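Local coordinates for protein succinylglutamate desuccinylase (Vibrio cholerae, PDB 2G9D) that probably hydrolyses N-succinylglutamate to succinate and glutamate, with one zinc ion per subunit, as the last step of arginine degradation by the AST pathway, at residues D74-D79 with A240-I245; T144-R149 with H210-A215; I185-I190 with P250-R255. One frame throughout, in Å; residues are numbered along the deposited sequence.

Contact 1 (D74-D79 with A240-I245); sequences DKWIDD and AMRDLI
Trp-76 and Arg-242, whose CA atoms lie 7.4 Å apart, mark the nearest approach of two helices that run in broadly the same direction, with axes 11.5 Å apart and crossing at -44°. So wide a spacing has to be bridged by long side chains. This is helix-helix packing in the alpha/beta catalytic domain of a zinc-dependent hydrolase of the AspA/AstE family, and both helices rest on strands 55-60 and 149-157, with Ile-58 touching Trp-76 and Met-241 alike. The indole reaches across the gap and is met in two different ways. Over one face lies Met-241, a selenomethionine, in a CH-pi contact: its CG sits 3.5 Å from the centroid of the six-membered ring of Trp-76, while SE stays farther out in an oblique Met-aromatic contact. Met-241 gets there because CG is anti to its backbone N (chi1 -174°), after which bends at chi2 and chi3 carry the chain past the ring. At the indole edge the extended Arg-242 arrives with its guanidinium almost perpendicular to the ring, 89° between planes, in such a way that CD1 of Trp-76 abuts a guanidinium face. Several partners fix the rotation of this cation. Asp-238 pairs with NE through one carboxylate oxygen and accepts from Trp-76 NE1 through the other, tying the two planar groups together; Gln-85 takes NH1. The remaining nitrogen makes the salt bridge across the helices, Arg-242 NH2 to Asp-79 OD2 at 3.2 Å, approaching nearly along the carboxylate C-O axis.

Contact 2 (T144-R149 with H210-A215); sequences TDEHSR and HYAAQA
The guanidinium of Arg-149 turns one edge to Tyr-211 and another to Thr-144, while the backbone around Asp-145 and Glu-146 lies over one of its faces. At the first edge NH1 gives a weak hydrogen bond to the carbonyl O of Tyr-211, 3.3 Å away. At the second, NE and NH2 grip one atom side-on: each stands 2.8 Å from OG1 of Thr-144, which lies in the guanidinium plane. An extended chain from CG to NE delivers the cation to this spot. Held at two edges by oxygens and backed by peptide atoms, the group has little freedom to turn, and it closes the 144-149 turn upon itself while reaching over to the other segment. Apolar contacts fill the space beside it. Arg-149 CB meets Ala-213 CB at 3.6 Å, and Glu-146 CB touches Ala-212 CB at 3.8 Å, although the carboxylate of Glu-146 leads away from the contact. Ala-212 has positive phi and is the residue at which the chain leaves the helix. The stronger bond between the segments is made by backbone: Gln-214 N donates to Arg-149 O over 2.9 Å. It starts the parallel pairing of strands 149-157 and 214-220, an arrangement characteristic of the alpha/beta core of this family, and a backbone bond between Gln-214 and His-151 continues it. Around this strand entrance, the ring of Tyr-211, at the end of helix 203-211, packs against Phe-141 and against Leu-137 and Arg-138 of helix 125-140, while Ser-148 bonds through its backbone to Asn-55 of strand 55-60.

Contact 3 (I185-I190 with P250-R255); sequences IEQAHI and PEHLPR
Gln-187 and Pro-254 bring the two backbones to 4.3 Å between CA atoms, where the last turn of a helix is crossed by an irregular connection. The helix finishes in a Schellman motif: His-189 has positive phi, and Ile-190 N bonds back to Ile-185 O at 3.1 Å. This turn presents the imidazole of His-189 to the passing chain, and its NE2 donates to Leu-253 O, the acceptor close to the ring plane and the donor in the carbonyl plane. The modelled 2.5 Å from His-189 NE2 to Leu-253 O is too short to be trusted, so the bond stands but its length is doubtful. Arg-255 CB lies over one face of the same ring. In the fold, these segments are the lead-ins to two strands that pair in parallel: helix 179-187 passes through residues 188-190 to strand 192-195, and the connection from helix 235-246 runs on to strand 258-267. Elsewhere the meeting is mostly one of surfaces. Gln-187 swings CG beside its own carbonyl carbon, opposite N (chi1 174°), then runs straight until NE2 is 3.5 Å from Pro-250 CB. The His-252 imidazole crosses that chain too tightly for its placing to be trusted; as modelled, the His-252 and His-189 rings are slid so far apart that they barely overlap. Farther along, Pro-254 CB packs on Glu-186 CB at 4.0 Å.

Helix 235-246 joins contact 1 directly to contact 3: Ala-240 CB packs 3.6 Å from Ala-188 CA, and Asp-243 OD2 comes 3.1 Å from Gln-187 NE2, although the two centres are 15 Å apart. Contact 2 stands off, its centre 21 Å from that of contact 1 and 22 Å from that of contact 3. It joins strands 149-157 and 214-220 at their starts; helix 235-246 of contact 1 packs on the first, and Ile-185 of contact 3 touches Leu-216 of the second. Strand 149-157 carries His-155, a predicted zinc ligand, and 214-220 carries Glu-219, the predicted active-site residue. The Met-241 side chain of contact 1 is about 11 Å from that of His-155, whereas contacts 2 and 3 lie away from the site.

Contact 1 (D74-D79 with A240-I245)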
ATOM      1  N   ASP A  74     -13.338   4.722  -2.886  1.00 58.04           N
ATOM      2  CA  ASP A  74     -14.741   4.668  -3.242  1.00 57.33           C
ATOM      3  C   ASP A  74     -15.252   6.017  -3.720  1.00 56.79           C
ATOM      4  O   ASP A  74     -16.035   6.083  -4.666  1.00 57.12           O
ATOM      5  CB  ASP A  74     -15.555   4.187  -2.050  1.00 58.32           C
ATOM      6  CG  ASP A  74     -17.004   3.947  -2.398  1.00 60.17           C
ATOM      7  OD1 ASP A  74     -17.264   3.429  -3.514  1.00 59.75           O
ATOM      8  OD2 ASP A  74     -17.874   4.261  -1.549  1.00 60.65           O
ATOM      9  N   LYS A  75     -14.796   7.091  -3.083  1.00 56.62           N
ATOM     10  CA  LYS A  75     -15.232   8.434  -3.459  1.00 57.74           C
ATOM     11  C   LYS A  75     -14.577   8.962  -4.748  1.00 57.62           C
ATOM     12  O   LYS A  75     -15.229   9.627  -5.557  1.00 57.71           O
ATOM     13  CB  LYS A  75     -14.968   9.400  -2.301  1.00 58.06           C
ATOM     14  CG  LYS A  75     -15.712  10.733  -2.402  1.00 57.71           C
ATOM     15  CD  LYS A  75     -15.324  11.656  -1.244  1.00 57.28           C
ATOM     16  CE  LYS A  75     -15.673  11.061   0.121  1.00 55.89           C
ATOM     17  NZ  LYS A  75     -15.220  11.939   1.235  1.00 55.35           N
ATOM     18  N   TRP A  76     -13.292   8.670  -4.933  1.00 57.01           N
ATOM     19  CA  TRP A  76     -12.577   9.107  -6.126  1.00 56.51           C
ATOM     20  C   TRP A  76     -13.309   8.643  -7.372  1.00 58.15           C
ATOM     21  O   TRP A  76     -13.419   9.370  -8.361  1.00 57.81           O
ATOM     22  CB  TRP A  76     -11.173   8.522  -6.162  1.00 54.67           C
ATOM     23  CG  TRP A  76     -10.351   8.868  -4.985  1.00 53.04           C
ATOM     24  CD1 TRP A  76     -10.467   9.978  -4.204  1.00 51.74           C
ATOM     25  CD2 TRP A  76      -9.227   8.133  -4.485  1.00 51.33           C
ATOM     26  NE1 TRP A  76      -9.485   9.983  -3.247  1.00 52.28           N
ATOM     27  CE2 TRP A  76      -8.714   8.857  -3.391  1.00 51.28           C
ATOM     28  CE3 TRP A  76      -8.610   6.925  -4.853  1.00 49.15           C
ATOM     29  CZ2 TRP A  76      -7.604   8.426  -2.666  1.00 50.18           C
ATOM     30  CZ3 TRP A  76      -7.510   6.493  -4.136  1.00 48.80           C
ATOM     31  CH2 TRP A  76      -7.020   7.240  -3.046  1.00 50.99           C
ATOM     32  N   ILE A  77     -13.779   7.402  -7.321  1.00 60.11           N
ATOM     33  CA  ILE A  77     -14.515   6.812  -8.420  1.00 60.37           C
ATOM     34  C   ILE A  77     -15.735   7.662  -8.654  1.00 60.61           C
ATOM     35  O   ILE A  77     -15.921   8.193  -9.745  1.00 61.83           O
ATOM     36  CB  ILE A  77     -14.970   5.387  -8.082  1.00 61.08           C
ATOM     37  CG1 ILE A  77     -13.748   4.468  -8.003  1.00 63.27           C
ATOM     38  CG2 ILE A  77     -15.945   4.882  -9.135  1.00 61.04           C
ATOM     39  CD1 ILE A  77     -12.896   4.498  -9.263  1.00 64.84           C
ATOM     40  N   ASP A  78     -16.562   7.793  -7.619  1.00 59.58           N
ATOM     41  CA  ASP A  78     -17.779   8.584  -7.718  1.00 58.90           C
ATOM     42  C   ASP A  78     -17.536   9.846  -8.529  1.00 59.29           C
ATOM     43  O   ASP A  78     -18.228  10.101  -9.516  1.00 58.96           O
ATOM     44  CB  ASP A  78     -18.296   8.986  -6.330  1.00 59.46           C
ATOM     45  CG  ASP A  78     -18.969   7.842  -5.590  1.00 59.39           C
ATOM     46  OD1 ASP A  78     -19.845   7.169  -6.173  1.00 59.47           O
ATOM     47  OD2 ASP A  78     -18.634   7.629  -4.407  1.00 58.63           O
ATOM     48  N   ASP A  79     -16.532  10.620  -8.121  1.00 59.00           N
ATOM     49  CA  ASP A  79     -16.213  11.883  -8.776  1.00 58.24           C
ATOM     50  C   ASP A  79     -15.587  11.799 -10.157  1.00 58.23           C
ATOM     51  O   ASP A  79     -15.446  12.813 -10.834  1.00 58.80           O
ATOM     52  CB  ASP A  79     -15.345  12.726  -7.854  1.00 57.02           C
ATOM     53  CG  ASP A  79     -15.962  12.872  -6.494  1.00 58.80           C
ATOM     54  OD1 ASP A  79     -17.203  13.026  -6.454  1.00 58.74           O
ATOM     55  OD2 ASP A  79     -15.228  12.828  -5.483  1.00 58.39           O
ATOM     56  N   ALA A 240      -3.789  14.719  -2.528  1.00 40.41           N
ATOM     57  CA  ALA A 240      -2.621  14.290  -3.280  1.00 41.36           C
ATOM     58  C   ALA A 240      -2.962  13.323  -4.397  1.00 40.90           C
ATOM     59  O   ALA A 240      -2.559  13.543  -5.537  1.00 40.35           O
ATOM     60  CB  ALA A 240      -1.595  13.660  -2.342  1.00 42.56           C
HETATM   61  N   MSE A 241      -3.683  12.254  -4.066  1.00 40.21           N
HETATM   62  CA  MSE A 241      -4.057  11.244  -5.044  1.00 40.59           C
HETATM   63  C   MSE A 241      -4.779  11.877  -6.209  1.00 39.10           C
HETATM   64  O   MSE A 241      -4.453  11.629  -7.371  1.00 36.18           O
HETATM   65  CB  MSE A 241      -4.964  10.198  -4.408  1.00 47.71           C
HETATM   66  CG  MSE A 241      -5.287   9.025  -5.324  1.00 57.48           C
HETATM   67 SE   MSE A 241      -3.638   8.140  -5.946  1.00 75.15          SE
HETATM   68  CE  MSE A 241      -3.090   7.341  -4.242  1.00 68.53           C
ATOM     69  N   ARG A 242      -5.769  12.701  -5.880  1.00 38.00           N
ATOM     70  CA  ARG A 242      -6.563  13.389  -6.884  1.00 35.85           C
ATOM     71  C   ARG A 242      -5.674  14.155  -7.823  1.00 36.15           C
ATOM     72  O   ARG A 242      -5.893  14.149  -9.022  1.00 37.49           O
ATOM     73  CB  ARG A 242      -7.561  14.324  -6.215  1.00 36.08           C
ATOM     74  CG  ARG A 242      -8.633  13.573  -5.480  1.00 36.78           C
ATOM     75  CD  ARG A 242      -9.360  14.426  -4.475  1.00 35.37           C
ATOM     76  NE  ARG A 242     -10.450  13.668  -3.852  1.00 38.22           N
ATOM     77  CZ  ARG A 242     -11.538  13.219  -4.491  1.00 39.28           C
ATOM     78  NH1 ARG A 242     -11.712  13.440  -5.790  1.00 38.09           N
ATOM     79  NH2 ARG A 242     -12.464  12.540  -3.831  1.00 40.34           N
ATOM     80  N   ASP A 243      -4.654  14.810  -7.286  1.00 36.99           N
ATOM     81  CA  ASP A 243      -3.745  15.559  -8.139  1.00 37.48           C
ATOM     82  C   ASP A 243      -2.940  14.550  -8.978  1.00 38.53           C
ATOM     83  O   ASP A 243      -2.625  14.793 -10.147  1.00 37.00           O
ATOM     84  CB  ASP A 243      -2.818  16.431  -7.283  1.00 38.08           C
ATOM     85  CG  ASP A 243      -3.582  17.331  -6.311  1.00 38.07           C
ATOM     86  OD1 ASP A 243      -4.339  18.217  -6.753  1.00 37.74           O
ATOM     87  OD2 ASP A 243      -3.433  17.151  -5.088  1.00 39.87           O
ATOM     88  N   LEU A 244      -2.658  13.394  -8.381  1.00 39.59           N
ATOM     89  CA  LEU A 244      -1.898  12.345  -9.049  1.00 40.02           C
ATOM     90  C   LEU A 244      -2.598  11.769 -10.267  1.00 42.14           C
ATOM     91  O   LEU A 244      -1.944  11.474 -11.271  1.00 41.58           O
ATOM     92  CB  LEU A 244      -1.581  11.202  -8.084  1.00 37.55           C
ATOM     93  CG  LEU A 244      -0.585  10.181  -8.657  1.00 37.02           C
ATOM     94  CD1 LEU A 244       0.779  10.849  -8.927  1.00 31.31           C
ATOM     95  CD2 LEU A 244      -0.442   9.004  -7.691  1.00 36.47           C
ATOM     96  N   ILE A 245      -3.918  11.586 -10.191  1.00 44.55           N
ATOM     97  CA  ILE A 245      -4.621  11.039 -11.348  1.00 46.76           C
ATOM     98  C   ILE A 245      -5.052  12.146 -12.326  1.00 48.16           C
ATOM     99  O   ILE A 245      -5.162  11.904 -13.532  1.00 46.83           O
ATOM    100  CB  ILE A 245      -5.850  10.138 -10.945  1.00 46.46           C
ATOM    101  CG1 ILE A 245      -7.041  10.975 -10.527  1.00 46.38           C
ATOM    102  CG2 ILE A 245      -5.487   9.222  -9.794  1.00 46.34           C
ATOM    103  CD1 ILE A 245      -8.217  10.115 -10.115  1.00 47.73           C
TER

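Contact 2 (T144-R149 with H210-A215)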
ATOM      1  N   THR A 144       3.208  -1.187 -22.198  1.00 65.76           N
ATOM      2  CA  THR A 144       3.516   0.022 -21.442  1.00 64.10           C
ATOM      3  C   THR A 144       5.015   0.158 -21.175  1.00 64.93           C
ATOM      4  O   THR A 144       5.805  -0.747 -21.470  1.00 63.05           O
ATOM      5  CB  THR A 144       2.776   0.013 -20.084  1.00 62.57           C
ATOM      6  OG1 THR A 144       3.167  -1.141 -19.327  1.00 57.00           O
ATOM      7  CG2 THR A 144       1.275  -0.018 -20.302  1.00 63.07           C
ATOM      8  N   ASP A 145       5.408   1.306 -20.635  1.00 66.92           N
ATOM      9  CA  ASP A 145       6.806   1.516 -20.299  1.00 69.64           C
ATOM     10  C   ASP A 145       7.024   1.834 -18.827  1.00 70.20           C
ATOM     11  O   ASP A 145       6.356   2.698 -18.247  1.00 69.79           O
ATOM     12  CB  ASP A 145       7.431   2.599 -21.183  1.00 71.15           C
ATOM     13  CG  ASP A 145       8.238   2.004 -22.333  1.00 73.44           C
ATOM     14  OD1 ASP A 145       8.915   2.765 -23.063  1.00 73.20           O
ATOM     15  OD2 ASP A 145       8.188   0.761 -22.502  1.00 74.07           O
ATOM     16  N   GLU A 146       7.965   1.104 -18.234  1.00 71.21           N
ATOM     17  CA  GLU A 146       8.309   1.261 -16.828  1.00 72.66           C
ATOM     18  C   GLU A 146       8.459   2.713 -16.356  1.00 71.41           C
ATOM     19  O   GLU A 146       8.092   3.049 -15.229  1.00 70.45           O
ATOM     20  CB  GLU A 146       9.582   0.460 -16.508  1.00 73.88           C
ATOM     21  CG  GLU A 146      10.612   0.361 -17.626  1.00 76.28           C
ATOM     22  CD  GLU A 146      10.964   1.704 -18.242  1.00 78.96           C
ATOM     23  OE1 GLU A 146      10.364   2.062 -19.280  1.00 81.05           O
ATOM     24  OE2 GLU A 146      11.835   2.411 -17.693  1.00 79.45           O
ATOM     25  N   HIS A 147       8.978   3.575 -17.216  1.00 70.63           N
ATOM     26  CA  HIS A 147       9.156   4.968 -16.846  1.00 71.54           C
ATOM     27  C   HIS A 147       7.830   5.617 -16.410  1.00 69.27           C
ATOM     28  O   HIS A 147       7.821   6.659 -15.739  1.00 68.45           O
ATOM     29  CB  HIS A 147       9.757   5.747 -18.024  1.00 76.25           C
ATOM     30  CG  HIS A 147       8.771   6.078 -19.106  1.00 81.35           C
ATOM     31  ND1 HIS A 147       8.086   5.115 -19.819  1.00 83.01           N
ATOM     32  CD2 HIS A 147       8.351   7.272 -19.590  1.00 82.88           C
ATOM     33  CE1 HIS A 147       7.288   5.702 -20.695  1.00 83.68           C
ATOM     34  NE2 HIS A 147       7.430   7.011 -20.576  1.00 84.07           N
ATOM     35  N   SER A 148       6.719   4.985 -16.772  1.00 65.88           N
ATOM     36  CA  SER A 148       5.403   5.520 -16.442  1.00 63.44           C
ATOM     37  C   SER A 148       4.541   4.585 -15.592  1.00 60.42           C
ATOM     38  O   SER A 148       3.316   4.744 -15.528  1.00 59.88           O
ATOM     39  CB  SER A 148       4.657   5.845 -17.735  1.00 65.34           C
ATOM     40  OG  SER A 148       4.460   4.664 -18.499  1.00 67.85           O
ATOM     41  N   ARG A 149       5.170   3.618 -14.934  1.00 55.74           N
ATOM     42  CA  ARG A 149       4.417   2.678 -14.127  1.00 51.62           C
ATOM     43  C   ARG A 149       4.444   2.973 -12.634  1.00 48.68           C
ATOM     44  O   ARG A 149       5.494   3.119 -12.022  1.00 47.68           O
ATOM     45  CB  ARG A 149       4.921   1.280 -14.405  1.00 51.26           C
ATOM     46  CG  ARG A 149       4.681   0.848 -15.828  1.00 50.64           C
ATOM     47  CD  ARG A 149       5.393  -0.449 -16.053  1.00 51.99           C
ATOM     48  NE  ARG A 149       5.132  -1.039 -17.354  1.00 50.10           N
ATOM     49  CZ  ARG A 149       6.033  -1.760 -18.005  1.00 48.72           C
ATOM     50  NH1 ARG A 149       7.230  -1.958 -17.462  1.00 45.05           N
ATOM     51  NH2 ARG A 149       5.734  -2.284 -19.187  1.00 48.46           N
ATOM     52  N   HIS A 210       8.933  -7.006 -10.710  1.00 50.03           N
ATOM     53  CA  HIS A 210       8.677  -7.592 -12.027  1.00 52.06           C
ATOM     54  C   HIS A 210       8.239  -6.603 -13.112  1.00 52.56           C
ATOM     55  O   HIS A 210       7.923  -7.010 -14.234  1.00 53.88           O
ATOM     56  CB  HIS A 210       7.624  -8.700 -11.907  1.00 52.97           C
ATOM     57  CG  HIS A 210       8.058  -9.883 -11.087  1.00 54.60           C
ATOM     58  ND1 HIS A 210       8.926 -10.845 -11.561  1.00 55.39           N
ATOM     59  CD2 HIS A 210       7.695 -10.285  -9.845  1.00 54.30           C
ATOM     60  CE1 HIS A 210       9.072 -11.792 -10.649  1.00 54.92           C
ATOM     61  NE2 HIS A 210       8.335 -11.477  -9.600  1.00 55.29           N
ATOM     62  N   TYR A 211       8.212  -5.312 -12.779  1.00 51.94           N
ATOM     63  CA  TYR A 211       7.813  -4.275 -13.731  1.00 48.79           C
ATOM     64  C   TYR A 211       8.567  -2.961 -13.559  1.00 47.81           C
ATOM     65  O   TYR A 211       8.387  -2.030 -14.348  1.00 48.11           O
ATOM     66  CB  TYR A 211       6.326  -4.007 -13.621  1.00 48.95           C
ATOM     67  CG  TYR A 211       5.479  -5.204 -13.925  1.00 49.66           C
ATOM     68  CD1 TYR A 211       5.177  -5.554 -15.235  1.00 49.16           C
ATOM     69  CD2 TYR A 211       4.962  -5.983 -12.892  1.00 50.66           C
ATOM     70  CE1 TYR A 211       4.370  -6.653 -15.512  1.00 50.78           C
ATOM     71  CE2 TYR A 211       4.162  -7.082 -13.153  1.00 52.21           C
ATOM     72  CZ  TYR A 211       3.864  -7.413 -14.469  1.00 52.04           C
ATOM     73  OH  TYR A 211       3.042  -8.491 -14.734  1.00 54.69           O
ATOM     74  N   ALA A 212       9.398  -2.865 -12.528  1.00 44.93           N
ATOM     75  CA  ALA A 212      10.164  -1.643 -12.348  1.00 43.44           C
ATOM     76  C   ALA A 212       9.257  -0.423 -12.186  1.00 41.91           C
ATOM     77  O   ALA A 212       9.536   0.652 -12.724  1.00 40.13           O
ATOM     78  CB  ALA A 212      11.088  -1.451 -13.548  1.00 44.51           C
ATOM     79  N   ALA A 213       8.181  -0.604 -11.426  1.00 40.92           N
ATOM     80  CA  ALA A 213       7.208   0.445 -11.170  1.00 39.89           C
ATOM     81  C   ALA A 213       7.409   1.125  -9.811  1.00 40.35           C
ATOM     82  O   ALA A 213       7.656   0.466  -8.800  1.00 39.31           O
ATOM     83  CB  ALA A 213       5.819  -0.141 -11.246  1.00 38.05           C
ATOM     84  N   GLN A 214       7.313   2.455  -9.797  1.00 41.17           N
ATOM     85  CA  GLN A 214       7.435   3.220  -8.559  1.00 40.37           C
ATOM     86  C   GLN A 214       6.301   2.748  -7.676  1.00 37.86           C
ATOM     87  O   GLN A 214       5.185   3.250  -7.791  1.00 36.36           O
ATOM     88  CB  GLN A 214       7.271   4.709  -8.836  1.00 43.72           C
ATOM     89  CG  GLN A 214       8.594   5.430  -9.013  1.00 51.55           C
ATOM     90  CD  GLN A 214       9.098   5.447 -10.443  1.00 53.86           C
ATOM     91  OE1 GLN A 214       8.498   6.093 -11.313  1.00 56.64           O
ATOM     92  NE2 GLN A 214      10.213   4.745 -10.692  1.00 52.83           N
ATOM     93  N   ALA A 215       6.585   1.793  -6.797  1.00 35.53           N
ATOM     94  CA  ALA A 215       5.542   1.227  -5.957  1.00 34.34           C
ATOM     95  C   ALA A 215       5.669   1.448  -4.480  1.00 33.90           C
ATOM     96  O   ALA A 215       6.746   1.376  -3.894  1.00 36.59           O
ATOM     97  CB  ALA A 215       5.416  -0.272  -6.232  1.00 35.02           C
TER

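Contact 3 (I185-I190 with P250-R255)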
ATOM      1  N   ILE A 185       4.657  11.420  -2.108  1.00 37.00           N
ATOM      2  CA  ILE A 185       4.569  11.113  -0.692  1.00 37.74           C
ATOM      3  C   ILE A 185       4.506  12.397   0.131  1.00 38.92           C
ATOM      4  O   ILE A 185       3.724  12.492   1.079  1.00 37.08           O
ATOM      5  CB  ILE A 185       5.767  10.249  -0.261  1.00 37.52           C
ATOM      6  CG1 ILE A 185       5.563   8.832  -0.771  1.00 38.65           C
ATOM      7  CG2 ILE A 185       5.889  10.201   1.243  1.00 36.85           C
ATOM      8  CD1 ILE A 185       6.780   7.974  -0.635  1.00 44.43           C
ATOM      9  N   GLU A 186       5.331  13.375  -0.244  1.00 40.10           N
ATOM     10  CA  GLU A 186       5.377  14.657   0.441  1.00 42.39           C
ATOM     11  C   GLU A 186       4.014  15.357   0.318  1.00 43.00           C
ATOM     12  O   GLU A 186       3.395  15.746   1.318  1.00 42.44           O
ATOM     13  CB  GLU A 186       6.465  15.553  -0.162  1.00 44.33           C
ATOM     14  CG  GLU A 186       7.865  14.931  -0.337  1.00 50.79           C
ATOM     15  CD  GLU A 186       8.642  14.692   0.970  1.00 53.60           C
ATOM     16  OE1 GLU A 186       9.902  14.639   0.923  1.00 54.76           O
ATOM     17  OE2 GLU A 186       8.005  14.540   2.034  1.00 53.44           O
ATOM     18  N   GLN A 187       3.530  15.516  -0.904  1.00 43.62           N
ATOM     19  CA  GLN A 187       2.250  16.180  -1.071  1.00 45.68           C
ATOM     20  C   GLN A 187       1.163  15.430  -0.298  1.00 44.36           C
ATOM     21  O   GLN A 187       0.137  15.992   0.078  1.00 43.61           O
ATOM     22  CB  GLN A 187       1.857  16.283  -2.553  1.00 48.25           C
ATOM     23  CG  GLN A 187       0.445  16.854  -2.727  1.00 50.87           C
ATOM     24  CD  GLN A 187      -0.033  16.923  -4.168  1.00 51.74           C
ATOM     25  OE1 GLN A 187       0.013  15.943  -4.910  1.00 51.66           O
ATOM     26  NE2 GLN A 187      -0.510  18.093  -4.565  1.00 54.56           N
ATOM     27  N   ALA A 188       1.378  14.152  -0.057  1.00 42.29           N
ATOM     28  CA  ALA A 188       0.369  13.426   0.672  1.00 41.68           C
ATOM     29  C   ALA A 188       0.568  13.720   2.141  1.00 41.84           C
ATOM     30  O   ALA A 188      -0.296  13.406   2.965  1.00 41.40           O
ATOM     31  CB  ALA A 188       0.498  11.948   0.405  1.00 43.40           C
ATOM     32  N   HIS A 189       1.701  14.346   2.459  1.00 41.12           N
ATOM     33  CA  HIS A 189       2.043  14.655   3.843  1.00 40.61           C
ATOM     34  C   HIS A 189       2.209  13.352   4.620  1.00 40.86           C
ATOM     35  O   HIS A 189       1.847  13.281   5.798  1.00 39.84           O
ATOM     36  CB  HIS A 189       0.939  15.463   4.524  1.00 41.43           C
ATOM     37  CG  HIS A 189       0.969  16.927   4.224  1.00 42.04           C
ATOM     38  ND1 HIS A 189       0.218  17.842   4.931  1.00 41.71           N
ATOM     39  CD2 HIS A 189       1.658  17.639   3.303  1.00 43.26           C
ATOM     40  CE1 HIS A 189       0.445  19.053   4.460  1.00 43.25           C
ATOM     41  NE2 HIS A 189       1.316  18.958   3.471  1.00 43.80           N
ATOM     42  N   ILE A 190       2.723  12.313   3.968  1.00 41.29           N
ATOM     43  CA  ILE A 190       2.900  11.053   4.664  1.00 42.11           C
ATOM     44  C   ILE A 190       3.987  11.354   5.662  1.00 43.64           C
ATOM     45  O   ILE A 190       5.059  11.836   5.303  1.00 43.08           O
ATOM     46  CB  ILE A 190       3.344   9.918   3.729  1.00 41.07           C
ATOM     47  CG1 ILE A 190       2.355   9.764   2.573  1.00 39.54           C
ATOM     48  CG2 ILE A 190       3.415   8.613   4.517  1.00 41.70           C
ATOM     49  CD1 ILE A 190       0.949   9.398   3.002  1.00 37.53           C
ATOM     50  N   PRO A 250      -0.562  20.947  -8.295  1.00 70.91           N
ATOM     51  CA  PRO A 250      -0.375  20.443  -6.932  1.00 71.30           C
ATOM     52  C   PRO A 250      -0.666  21.714  -6.120  1.00 71.32           C
ATOM     53  O   PRO A 250       0.231  22.538  -5.898  1.00 71.65           O
ATOM     54  CB  PRO A 250       1.095  20.041  -6.919  1.00 71.29           C
ATOM     55  CG  PRO A 250       1.716  21.021  -7.887  1.00 72.25           C
ATOM     56  CD  PRO A 250       0.718  21.043  -9.017  1.00 70.73           C
ATOM     57  N   GLU A 251      -1.927  21.870  -5.703  1.00 70.87           N
ATOM     58  CA  GLU A 251      -2.407  23.076  -5.009  1.00 69.16           C
ATOM     59  C   GLU A 251      -2.116  23.397  -3.529  1.00 66.99           C
ATOM     60  O   GLU A 251      -2.272  24.558  -3.125  1.00 66.93           O
ATOM     61  CB  GLU A 251      -3.917  23.203  -5.235  1.00 69.84           C
ATOM     62  CG  GLU A 251      -4.307  24.294  -6.222  1.00 69.65           C
ATOM     63  CD  GLU A 251      -5.473  23.898  -7.105  1.00 69.58           C
ATOM     64  OE1 GLU A 251      -5.241  23.173  -8.099  1.00 70.04           O
ATOM     65  OE2 GLU A 251      -6.621  24.297  -6.804  1.00 68.64           O
ATOM     66  N   HIS A 252      -1.717  22.418  -2.719  1.00 64.31           N
ATOM     67  CA  HIS A 252      -1.428  22.691  -1.309  1.00 62.22           C
ATOM     68  C   HIS A 252       0.069  22.496  -1.000  1.00 61.65           C
ATOM     69  O   HIS A 252       0.802  21.900  -1.797  1.00 62.94           O
ATOM     70  CB  HIS A 252      -2.218  21.746  -0.440  1.00 61.92           C
ATOM     71  CG  HIS A 252      -1.827  20.317  -0.620  1.00 62.39           C
ATOM     72  ND1 HIS A 252      -1.835  19.410   0.415  1.00 63.09           N
ATOM     73  CD2 HIS A 252      -1.440  19.633  -1.722  1.00 62.81           C
ATOM     74  CE1 HIS A 252      -1.471  18.224  -0.041  1.00 64.97           C
ATOM     75  NE2 HIS A 252      -1.227  18.332  -1.334  1.00 64.46           N
ATOM     76  N   LEU A 253       0.512  22.984   0.158  1.00 59.61           N
ATOM     77  CA  LEU A 253       1.907  22.876   0.566  1.00 57.68           C
ATOM     78  C   LEU A 253       2.274  21.489   1.102  1.00 57.96           C
ATOM     79  O   LEU A 253       1.550  20.910   1.918  1.00 57.32           O
ATOM     80  CB  LEU A 253       2.214  23.911   1.641  1.00 55.28           C
ATOM     81  CG  LEU A 253       2.630  25.301   1.175  1.00 55.48           C
ATOM     82  CD1 LEU A 253       2.468  26.283   2.339  1.00 55.33           C
ATOM     83  CD2 LEU A 253       4.081  25.270   0.635  1.00 52.21           C
ATOM     84  N   PRO A 254       3.395  20.924   0.618  1.00 58.70           N
ATOM     85  CA  PRO A 254       3.865  19.601   1.059  1.00 59.60           C
ATOM     86  C   PRO A 254       4.746  19.706   2.307  1.00 60.22           C
ATOM     87  O   PRO A 254       4.956  20.800   2.840  1.00 59.71           O
ATOM     88  CB  PRO A 254       4.638  19.095  -0.154  1.00 58.83           C
ATOM     89  CG  PRO A 254       5.254  20.366  -0.694  1.00 57.54           C
ATOM     90  CD  PRO A 254       4.102  21.345  -0.613  1.00 58.16           C
ATOM     91  N   ARG A 255       5.252  18.572   2.772  1.00 61.19           N
ATOM     92  CA  ARG A 255       6.114  18.563   3.947  1.00 63.96           C
ATOM     93  C   ARG A 255       6.997  17.329   3.986  1.00 64.13           C
ATOM     94  O   ARG A 255       6.492  16.205   4.020  1.00 65.79           O
ATOM     95  CB  ARG A 255       5.290  18.618   5.237  1.00 67.13           C
ATOM     96  CG  ARG A 255       5.539  19.881   6.087  1.00 73.40           C
ATOM     97  CD  ARG A 255       7.041  20.170   6.309  1.00 75.39           C
ATOM     98  NE  ARG A 255       7.699  19.179   7.162  1.00 79.16           N
ATOM     99  CZ  ARG A 255       8.997  19.184   7.457  1.00 81.07           C
ATOM    100  NH1 ARG A 255       9.791  20.129   6.964  1.00 82.62           N
ATOM    101  NH2 ARG A 255       9.506  18.249   8.254  1.00 80.99           N
TER